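Local coordinates for protein phosphodiesterase (Pseudomonas aeruginosa, PDB 4G75) that is a colicin M-like bacteriocin, a magnesium-binding phosphodiesterase that probably kills rival bacteria by degrading the lipid-linked precursor of peptidoglycan, at residues A[61-69]-A[260-269]; A[189-200]-A[212-223]. One frame throughout, in Å; residues are numbered along the deposited sequence. Where two conformers were deposited one is given.

Contact 1 of 2, residues A[61-69]-A[260-269]; sequences LWAQWANWG and RLGREVGQKF
W62 and W68 both donate their indole N-H to one carboxylate oxygen of E264, and this shared acceptor is the polar centre of the contact. NE1 of W62 reaches OE1 of E264 at 3.0 Å in an almost straight bond on the anti side, while NE1 of W68 meets the same OE1 at 2.8 Å on the syn side. The other oxygen, OE2, takes NE of R260 at 2.9 Å in a salt bridge within the helix, which should help keep the carboxylate charged. R260, extended from CG to NE, lies along W68: its guanidinium stacks flat on the indole, planes 14° apart, with CZ 3.5 Å from the centroid of the W68 five-membered ring. W62 CD1 lies over the opposite face of W68.

The most buried part of the contact is W62, whose CG is anti to the backbone N (chi1 -172°). This carries the ring across to L261, and CD1 of L261 sits over one face, 3.4 Å from the centroid of the five-membered ring. F148 of helix 143-153 backs L261. The periphery is open to solvent: exposed K268 still lays CD over the W65 ring, and a water joins R260 NH1 to the carbonyl of W68. N67 closes helix 55-65 with a Schellman motif, beyond which W68 folds back. The arrangement is a tryptophan-rich helix-helix interface, joining the end of helix 55-65 to helix 255-264 through a shared carboxylate and a cation-pi stack.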
# COMPACT_ATOMS: atom_id res chain seq x y z
N LEU A 61 -11.15 14.98 3.87
CA LEU A 61 -10.45 15.82 4.82
C LEU A 61 -9.70 16.93 4.09
O LEU A 61 -9.84 18.11 4.42
CB LEU A 61 -9.46 15.00 5.65
CG LEU A 61 -10.14 13.95 6.54
CD1 LEU A 61 -9.11 13.09 7.26
CD2 LEU A 61 -11.08 14.63 7.54
N TRP A 62 -8.92 16.55 3.08
CA TRP A 62 -8.12 17.51 2.35
C TRP A 62 -8.97 18.56 1.65
O TRP A 62 -8.66 19.75 1.68
CB TRP A 62 -7.21 16.83 1.32
CG TRP A 62 -6.25 17.79 0.69
CD1 TRP A 62 -6.42 18.48 -0.49
CD2 TRP A 62 -4.98 18.21 1.21
NE1 TRP A 62 -5.33 19.29 -0.72
CE2 TRP A 62 -4.44 19.14 0.30
CE3 TRP A 62 -4.25 17.88 2.36
CZ2 TRP A 62 -3.20 19.74 0.50
CZ3 TRP A 62 -3.02 18.48 2.56
CH2 TRP A 62 -2.51 19.40 1.64
N ALA A 63 -10.04 18.10 1.00
CA ALA A 63 -10.92 19.01 0.28
C ALA A 63 -11.44 20.09 1.22
O ALA A 63 -11.61 21.25 0.82
CB ALA A 63 -12.07 18.26 -0.37
N GLN A 64 -11.68 19.73 2.47
CA GLN A 64 -12.10 20.71 3.47
C GLN A 64 -10.95 21.64 3.81
O GLN A 64 -11.06 22.86 3.73
CB GLN A 64 -12.57 20.01 4.75
CG GLN A 64 -13.83 19.18 4.59
CD GLN A 64 -14.11 18.35 5.83
OE1 GLN A 64 -14.55 18.86 6.85
NE2 GLN A 64 -13.84 17.05 5.74
N TRP A 65 -9.83 21.04 4.21
CA TRP A 65 -8.62 21.77 4.58
C TRP A 65 -8.26 22.80 3.51
O TRP A 65 -8.03 23.97 3.81
CB TRP A 65 -7.47 20.78 4.73
CG TRP A 65 -6.28 21.29 5.45
CD1 TRP A 65 -6.03 22.57 5.85
CD2 TRP A 65 -5.12 20.53 5.82
NE1 TRP A 65 -4.81 22.65 6.47
CE2 TRP A 65 -4.23 21.41 6.46
CE3 TRP A 65 -4.76 19.18 5.69
CZ2 TRP A 65 -3.00 20.99 6.96
CZ3 TRP A 65 -3.54 18.77 6.18
CH2 TRP A 65 -2.67 19.67 6.81
N ALA A 66 -8.22 22.35 2.26
CA ALA A 66 -7.75 23.20 1.16
C ALA A 66 -8.87 23.96 0.46
O ALA A 66 -8.64 24.62 -0.55
CB ALA A 66 -6.96 22.37 0.15
N ASN A 67 -10.09 23.85 0.98
CA ASN A 67 -11.23 24.58 0.43
C ASN A 67 -11.44 24.31 -1.05
O ASN A 67 -11.53 25.24 -1.86
CB ASN A 67 -11.07 26.08 0.66
CG ASN A 67 -11.01 26.44 2.13
OD1 ASN A 67 -10.07 27.09 2.58
ND2 ASN A 67 -12.01 25.99 2.88
N TRP A 68 -11.51 23.03 -1.42
CA TRP A 68 -11.77 22.67 -2.80
C TRP A 68 -13.22 22.97 -3.14
O TRP A 68 -13.54 23.23 -4.30
CB TRP A 68 -11.52 21.18 -3.02
CG TRP A 68 -10.08 20.80 -3.10
CD1 TRP A 68 -8.99 21.58 -2.84
CD2 TRP A 68 -9.57 19.50 -3.42
NE1 TRP A 68 -7.84 20.86 -3.01
CE2 TRP A 68 -8.16 19.58 -3.37
CE3 TRP A 68 -10.17 18.29 -3.77
CZ2 TRP A 68 -7.35 18.48 -3.64
CZ3 TRP A 68 -9.35 17.20 -4.05
CH2 TRP A 68 -7.96 17.31 -3.98
N GLY A 69 -14.08 22.91 -2.14
CA GLY A 69 -15.51 23.08 -2.35
C GLY A 69 -16.11 21.93 -3.13
O GLY A 69 -17.16 22.07 -3.75
N ARG A 260 -4.95 15.72 -7.89
CA ARG A 260 -4.96 17.07 -7.35
C ARG A 260 -4.28 17.10 -5.98
O ARG A 260 -3.45 17.97 -5.71
CB ARG A 260 -6.38 17.64 -7.27
CG ARG A 260 -6.41 19.11 -6.89
CD ARG A 260 -7.83 19.67 -6.88
NE ARG A 260 -7.86 21.03 -6.37
CZ ARG A 260 -8.93 21.81 -6.38
NH1 ARG A 260 -10.07 21.37 -6.87
NH2 ARG A 260 -8.85 23.05 -5.89
N LEU A 261 -4.63 16.14 -5.13
CA LEU A 261 -3.99 16.03 -3.82
C LEU A 261 -2.47 15.95 -3.95
O LEU A 261 -1.73 16.62 -3.23
CB LEU A 261 -4.52 14.80 -3.07
CG LEU A 261 -3.85 14.48 -1.73
CD1 LEU A 261 -3.98 15.65 -0.78
CD2 LEU A 261 -4.44 13.22 -1.12
N GLY A 262 -1.99 15.13 -4.88
CA GLY A 262 -0.57 14.96 -5.07
C GLY A 262 0.14 16.24 -5.46
O GLY A 262 1.30 16.45 -5.13
N ARG A 263 -0.57 17.10 -6.18
CA ARG A 263 -0.00 18.37 -6.63
C ARG A 263 -0.00 19.43 -5.54
O ARG A 263 0.72 20.41 -5.63
CB ARG A 263 -0.75 18.87 -7.87
CG ARG A 263 -0.41 18.09 -9.12
CD ARG A 263 -1.45 18.27 -10.21
NE ARG A 263 -1.13 17.43 -11.36
CZ ARG A 263 -1.92 17.28 -12.42
NH1 ARG A 263 -3.07 17.93 -12.48
NH2 ARG A 263 -1.55 16.50 -13.42
N GLU A 264 -0.81 19.23 -4.50
CA GLU A 264 -0.96 20.24 -3.46
C GLU A 264 -0.36 19.85 -2.12
O GLU A 264 -0.02 20.70 -1.31
CB GLU A 264 -2.44 20.55 -3.25
CG GLU A 264 -3.18 20.97 -4.50
CD GLU A 264 -4.61 21.36 -4.21
OE1 GLU A 264 -5.03 21.23 -3.04
OE2 GLU A 264 -5.31 21.79 -5.15
N VAL A 265 -0.23 18.55 -1.88
CA VAL A 265 0.10 18.08 -0.54
C VAL A 265 1.45 18.60 -0.02
O VAL A 265 1.62 18.81 1.19
CB VAL A 265 0.02 16.54 -0.45
CG1 VAL A 265 1.21 15.90 -1.14
CG2 VAL A 265 -0.10 16.09 1.00
N GLY A 266 2.39 18.81 -0.92
CA GLY A 266 3.71 19.30 -0.55
C GLY A 266 3.71 20.72 -0.01
O GLY A 266 4.67 21.15 0.63
N GLN A 267 2.63 21.46 -0.26
CA GLN A 267 2.49 22.80 0.30
C GLN A 267 2.47 22.73 1.82
O GLN A 267 2.96 23.63 2.50
CB GLN A 267 1.18 23.44 -0.16
CG GLN A 267 0.84 23.26 -1.62
CD GLN A 267 1.17 24.47 -2.44
OE1 GLN A 267 2.32 24.69 -2.82
NE2 GLN A 267 0.16 25.28 -2.74
N LYS A 268 1.89 21.65 2.33
CA LYS A 268 1.65 21.52 3.76
C LYS A 268 2.53 20.47 4.42
O LYS A 268 2.92 20.61 5.58
CB LYS A 268 0.17 21.24 4.02
CG LYS A 268 -0.74 22.30 3.43
CD LYS A 268 -2.14 22.25 4.02
CE LYS A 268 -2.88 23.56 3.79
NZ LYS A 268 -2.23 24.71 4.51
N PHE A 269 2.85 19.42 3.67
CA PHE A 269 3.78 18.41 4.14
C PHE A 269 5.10 18.68 3.44
O PHE A 269 5.42 18.10 2.41
CB PHE A 269 3.25 17.01 3.81
CG PHE A 269 2.17 16.54 4.75
CD1 PHE A 269 2.47 15.68 5.80
CD2 PHE A 269 0.86 16.95 4.58
CE1 PHE A 269 1.47 15.25 6.66
CE2 PHE A 269 -0.14 16.53 5.44
CZ PHE A 269 0.16 15.67 6.48
O HOH W 1 -11.88 23.58 -6.51

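Contact 2 of 2, residues A[189-200]-A[212-223]; sequences QTTVDFNVPYAT and GEITLRIVGILV. With MG (magnesium ion), chain B; EDO (1,2-ethanediol), chain G; EDO (1,2-ethanediol), chain C.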
# COMPACT_ATOMS: atom_id res chain seq x y z
N GLN A 189 21.77 -27.47 -21.65
CA GLN A 189 21.56 -26.56 -20.53
C GLN A 189 22.02 -25.14 -20.83
O GLN A 189 23.14 -24.93 -21.29
CB GLN A 189 22.29 -27.11 -19.30
CG GLN A 189 22.33 -26.18 -18.11
CD GLN A 189 23.05 -26.80 -16.93
OE1 GLN A 189 23.74 -26.11 -16.17
NE2 GLN A 189 22.89 -28.11 -16.75
N THR A 190 21.14 -24.17 -20.57
CA THR A 190 21.39 -22.76 -20.83
C THR A 190 21.09 -21.91 -19.60
O THR A 190 20.12 -22.19 -18.89
CB THR A 190 20.49 -22.23 -21.97
OG1 THR A 190 20.82 -22.89 -23.21
CG2 THR A 190 20.65 -20.73 -22.14
N THR A 191 21.87 -20.87 -19.36
CA THR A 191 21.56 -19.95 -18.28
C THR A 191 20.59 -18.90 -18.80
O THR A 191 20.81 -18.30 -19.85
CB THR A 191 22.82 -19.26 -17.74
OG1 THR A 191 23.72 -20.25 -17.23
CG2 THR A 191 22.46 -18.29 -16.63
N VAL A 192 19.52 -18.69 -18.05
CA VAL A 192 18.47 -17.77 -18.44
C VAL A 192 18.50 -16.59 -17.48
O VAL A 192 18.61 -16.78 -16.27
CB VAL A 192 17.09 -18.43 -18.38
CG1 VAL A 192 16.01 -17.41 -18.70
CG2 VAL A 192 17.01 -19.61 -19.35
N ASP A 193 18.43 -15.38 -18.02
CA ASP A 193 18.46 -14.18 -17.20
C ASP A 193 17.93 -13.02 -18.04
O ASP A 193 18.62 -12.51 -18.92
CB ASP A 193 19.89 -13.90 -16.73
CG ASP A 193 19.95 -12.87 -15.62
OD1 ASP A 193 18.92 -12.25 -15.29
OD2 ASP A 193 21.06 -12.69 -15.07
N PHE A 194 16.69 -12.63 -17.79
CA PHE A 194 16.10 -11.50 -18.50
C PHE A 194 15.19 -10.64 -17.63
O PHE A 194 14.75 -11.06 -16.56
CB PHE A 194 15.39 -11.96 -19.78
CG PHE A 194 14.21 -12.88 -19.55
CD1 PHE A 194 12.94 -12.37 -19.35
CD2 PHE A 194 14.37 -14.25 -19.58
CE1 PHE A 194 11.86 -13.21 -19.15
CE2 PHE A 194 13.29 -15.10 -19.38
CZ PHE A 194 12.03 -14.57 -19.17
N ASN A 195 14.94 -9.41 -18.08
CA ASN A 195 14.09 -8.46 -17.36
C ASN A 195 12.78 -8.25 -18.09
O ASN A 195 12.75 -8.19 -19.32
CB ASN A 195 14.82 -7.12 -17.21
CG ASN A 195 16.16 -7.26 -16.55
OD1 ASN A 195 16.31 -8.00 -15.58
ND2 ASN A 195 17.17 -6.57 -17.09
N VAL A 196 11.70 -8.13 -17.34
CA VAL A 196 10.38 -7.92 -17.93
C VAL A 196 9.53 -7.01 -17.06
O VAL A 196 9.43 -7.21 -15.84
CB VAL A 196 9.61 -9.25 -18.18
CG1 VAL A 196 10.56 -10.43 -18.19
CG2 VAL A 196 8.50 -9.45 -17.15
N PRO A 197 8.90 -5.99 -17.67
CA PRO A 197 7.97 -5.14 -16.93
C PRO A 197 6.71 -5.94 -16.61
O PRO A 197 6.30 -6.81 -17.39
CB PRO A 197 7.65 -4.02 -17.92
CG PRO A 197 8.73 -4.08 -18.96
CD PRO A 197 9.12 -5.52 -19.04
N TYR A 198 6.12 -5.66 -15.46
CA TYR A 198 4.97 -6.42 -15.01
C TYR A 198 3.98 -5.50 -14.34
O TYR A 198 4.32 -4.78 -13.40
CB TYR A 198 5.41 -7.52 -14.04
CG TYR A 198 4.36 -8.59 -13.84
CD1 TYR A 198 4.30 -9.69 -14.69
CD2 TYR A 198 3.44 -8.50 -12.81
CE1 TYR A 198 3.34 -10.69 -14.51
CE2 TYR A 198 2.47 -9.48 -12.63
CZ TYR A 198 2.42 -10.57 -13.49
OH TYR A 198 1.47 -11.54 -13.30
N ALA A 199 2.75 -5.51 -14.85
CA ALA A 199 1.69 -4.67 -14.30
C ALA A 199 1.07 -5.41 -13.13
O ALA A 199 0.27 -6.33 -13.32
CB ALA A 199 0.64 -4.39 -15.36
N THR A 200 1.45 -5.03 -11.91
CA THR A 200 0.98 -5.78 -10.75
C THR A 200 -0.53 -5.69 -10.56
O THR A 200 -1.14 -6.58 -9.97
CB THR A 200 1.72 -5.38 -9.45
OG1 THR A 200 1.42 -4.02 -9.12
CG2 THR A 200 3.23 -5.52 -9.63
N GLY A 212 2.46 -0.46 -8.60
CA GLY A 212 2.03 -0.44 -10.00
C GLY A 212 2.88 -1.33 -10.89
O GLY A 212 3.05 -2.52 -10.63
N GLU A 213 3.42 -0.75 -11.97
CA GLU A 213 4.30 -1.52 -12.85
C GLU A 213 5.69 -1.62 -12.24
O GLU A 213 6.28 -0.61 -11.86
CB GLU A 213 4.39 -0.89 -14.24
CG GLU A 213 5.13 -1.78 -15.23
CD GLU A 213 5.49 -1.07 -16.53
OE1 GLU A 213 4.80 -1.30 -17.54
OE2 GLU A 213 6.47 -0.29 -16.53
N ILE A 214 6.21 -2.84 -12.15
CA ILE A 214 7.56 -3.06 -11.64
C ILE A 214 8.34 -3.81 -12.70
O ILE A 214 7.77 -4.24 -13.69
CB ILE A 214 7.55 -3.86 -10.34
CG1 ILE A 214 6.91 -5.23 -10.55
CG2 ILE A 214 6.78 -3.09 -9.25
CD1 ILE A 214 6.91 -6.12 -9.32
N THR A 215 9.64 -3.95 -12.49
CA THR A 215 10.45 -4.75 -13.41
C THR A 215 10.82 -6.04 -12.71
O THR A 215 11.40 -6.03 -11.62
CB THR A 215 11.73 -4.00 -13.83
OG1 THR A 215 11.39 -2.74 -14.41
CG2 THR A 215 12.53 -4.82 -14.84
N LEU A 216 10.46 -7.17 -13.32
CA LEU A 216 10.84 -8.47 -12.79
C LEU A 216 12.13 -8.93 -13.43
O LEU A 216 12.51 -8.47 -14.52
CB LEU A 216 9.74 -9.51 -13.05
CG LEU A 216 8.36 -9.25 -12.44
CD1 LEU A 216 7.42 -10.39 -12.79
CD2 LEU A 216 8.46 -9.07 -10.93
N ARG A 217 12.81 -9.84 -12.74
CA ARG A 217 13.98 -10.52 -13.30
C ARG A 217 13.75 -12.01 -13.21
O ARG A 217 13.48 -12.55 -12.13
CB ARG A 217 15.23 -10.15 -12.50
CG ARG A 217 16.52 -10.66 -13.13
CD ARG A 217 17.73 -10.24 -12.32
NE ARG A 217 18.96 -10.58 -13.01
CZ ARG A 217 20.17 -10.19 -12.62
NH1 ARG A 217 20.30 -9.43 -11.53
NH2 ARG A 217 21.25 -10.54 -13.31
N ILE A 218 13.85 -12.68 -14.36
CA ILE A 218 13.67 -14.12 -14.44
C ILE A 218 15.03 -14.76 -14.63
O ILE A 218 15.70 -14.52 -15.64
CB ILE A 218 12.73 -14.52 -15.59
CG1 ILE A 218 11.29 -14.13 -15.27
CG2 ILE A 218 12.77 -16.04 -15.82
CD1 ILE A 218 11.01 -12.66 -15.31
N VAL A 219 15.44 -15.56 -13.66
CA VAL A 219 16.77 -16.16 -13.69
C VAL A 219 16.74 -17.63 -13.32
O VAL A 219 16.08 -18.03 -12.36
CB VAL A 219 17.74 -15.41 -12.75
CG1 VAL A 219 17.23 -15.47 -11.32
CG2 VAL A 219 19.14 -15.99 -12.85
N GLY A 220 17.44 -18.45 -14.09
CA GLY A 220 17.46 -19.88 -13.84
C GLY A 220 18.16 -20.67 -14.91
O GLY A 220 18.96 -20.14 -15.69
N ILE A 221 17.87 -21.96 -14.93
CA ILE A 221 18.52 -22.86 -15.87
C ILE A 221 17.47 -23.51 -16.75
O ILE A 221 16.52 -24.10 -16.25
CB ILE A 221 19.29 -23.95 -15.13
CG1 ILE A 221 20.39 -23.33 -14.26
CG2 ILE A 221 19.88 -24.95 -16.12
CD1 ILE A 221 21.25 -24.35 -13.55
N LEU A 222 17.65 -23.38 -18.06
CA LEU A 222 16.78 -24.04 -19.02
C LEU A 222 17.48 -25.27 -19.56
O LEU A 222 18.67 -25.22 -19.87
CB LEU A 222 16.48 -23.08 -20.17
CG LEU A 222 15.75 -23.67 -21.38
CD1 LEU A 222 14.32 -24.01 -21.03
CD2 LEU A 222 15.80 -22.69 -22.54
N VAL A 223 16.75 -26.38 -19.67
CA VAL A 223 17.26 -27.54 -20.39
C VAL A 223 16.34 -27.86 -21.56
O VAL A 223 15.13 -28.03 -21.37
CB VAL A 223 17.37 -28.78 -19.47
CG1 VAL A 223 17.79 -30.01 -20.29
CG2 VAL A 223 18.37 -28.52 -18.36
MG MG B . 5.91 1.33 -10.51
C1 EDO G . 1.48 -7.31 -17.31
O1 EDO G . 2.59 -6.40 -17.32
C2 EDO G . 1.52 -8.14 -16.04
O2 EDO G . 0.80 -9.37 -16.27
C1 EDO C . 16.92 -7.95 -9.42
O1 EDO C . 18.31 -8.20 -9.68
C2 EDO C . 16.73 -7.91 -7.91
O2 EDO C . 17.22 -9.14 -7.37
O HOH W 2 7.36 2.70 -12.10
O HOH W 3 5.13 3.52 -9.51
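Residues 189-199 and 213-223 run antiparallel as neighbouring strands, their axes 4.5 Å apart at closest approach and their directions 145° apart, a twisted ladder. Hydrogen-bonded pairs, from T190 with L222 to Y198 with I214, alternate regularly with non-hydrogen-bonded ones. Where the ladder ends, the carbonyl of G212 accepts twice from T200, from its N and, at 2.7 Å, from its OG1. The hydroxyl stands between the backbone N and the carbonyl carbon (chi1 65°), a torsion that turns it back to that oxygen.

One face carries V192, F194, V196, Y198, I214, L216, I218 and L222. F194 lays its ring over I218, whose CB is 3.9 Å from the ring centroid, and CD1 of I218 continues to CG1 of V196 at 3.7 Å. CD1 of L216 meets CG of Y198 obliquely at 3.7 Å; helix 176-184 packs on F194, V196 and L222.

The other face is more polar. R217, extended from CG to NE, grips D193 side-on: NE to OD1 and NH2 to OD2, both 2.8 Å, each on a syn lone pair, with the two planar groups only 20° apart. OD1 of N195, beside the aliphatic stem of R217, bonds to Y239. The 213-223 strand pairs on its far edge with strand 229-243. Its backbone also binds magnesium through the carbonyl oxygen of E213 at 2.4 Å, with V211, D241 and two waters completing the site. The pair is thus a long, twisted antiparallel strand pair in the mixed sheet of the colicin M family region, whose end carries the metal site.

In the fold
Contact 1 and contact 2 lie on opposite sides of the chain's centre, their centres 40 Å apart and their nearest atoms about 16 Å apart, so neither touches the other. In sequence, the strands of contact 2 fall between the two helices that contact 1 brings together. Contact 1 joins an early helix, 55-65, to helix 255-264 of the colicin M family region, and lies away from the magnesium site. Contact 2 reaches that site directly, through E213, while D241 comes from the end of strand 229-243, the next strand of the sheet. Strand 229-243 leads on toward helix 255-264, so the two contacts are linked through the chain without touching.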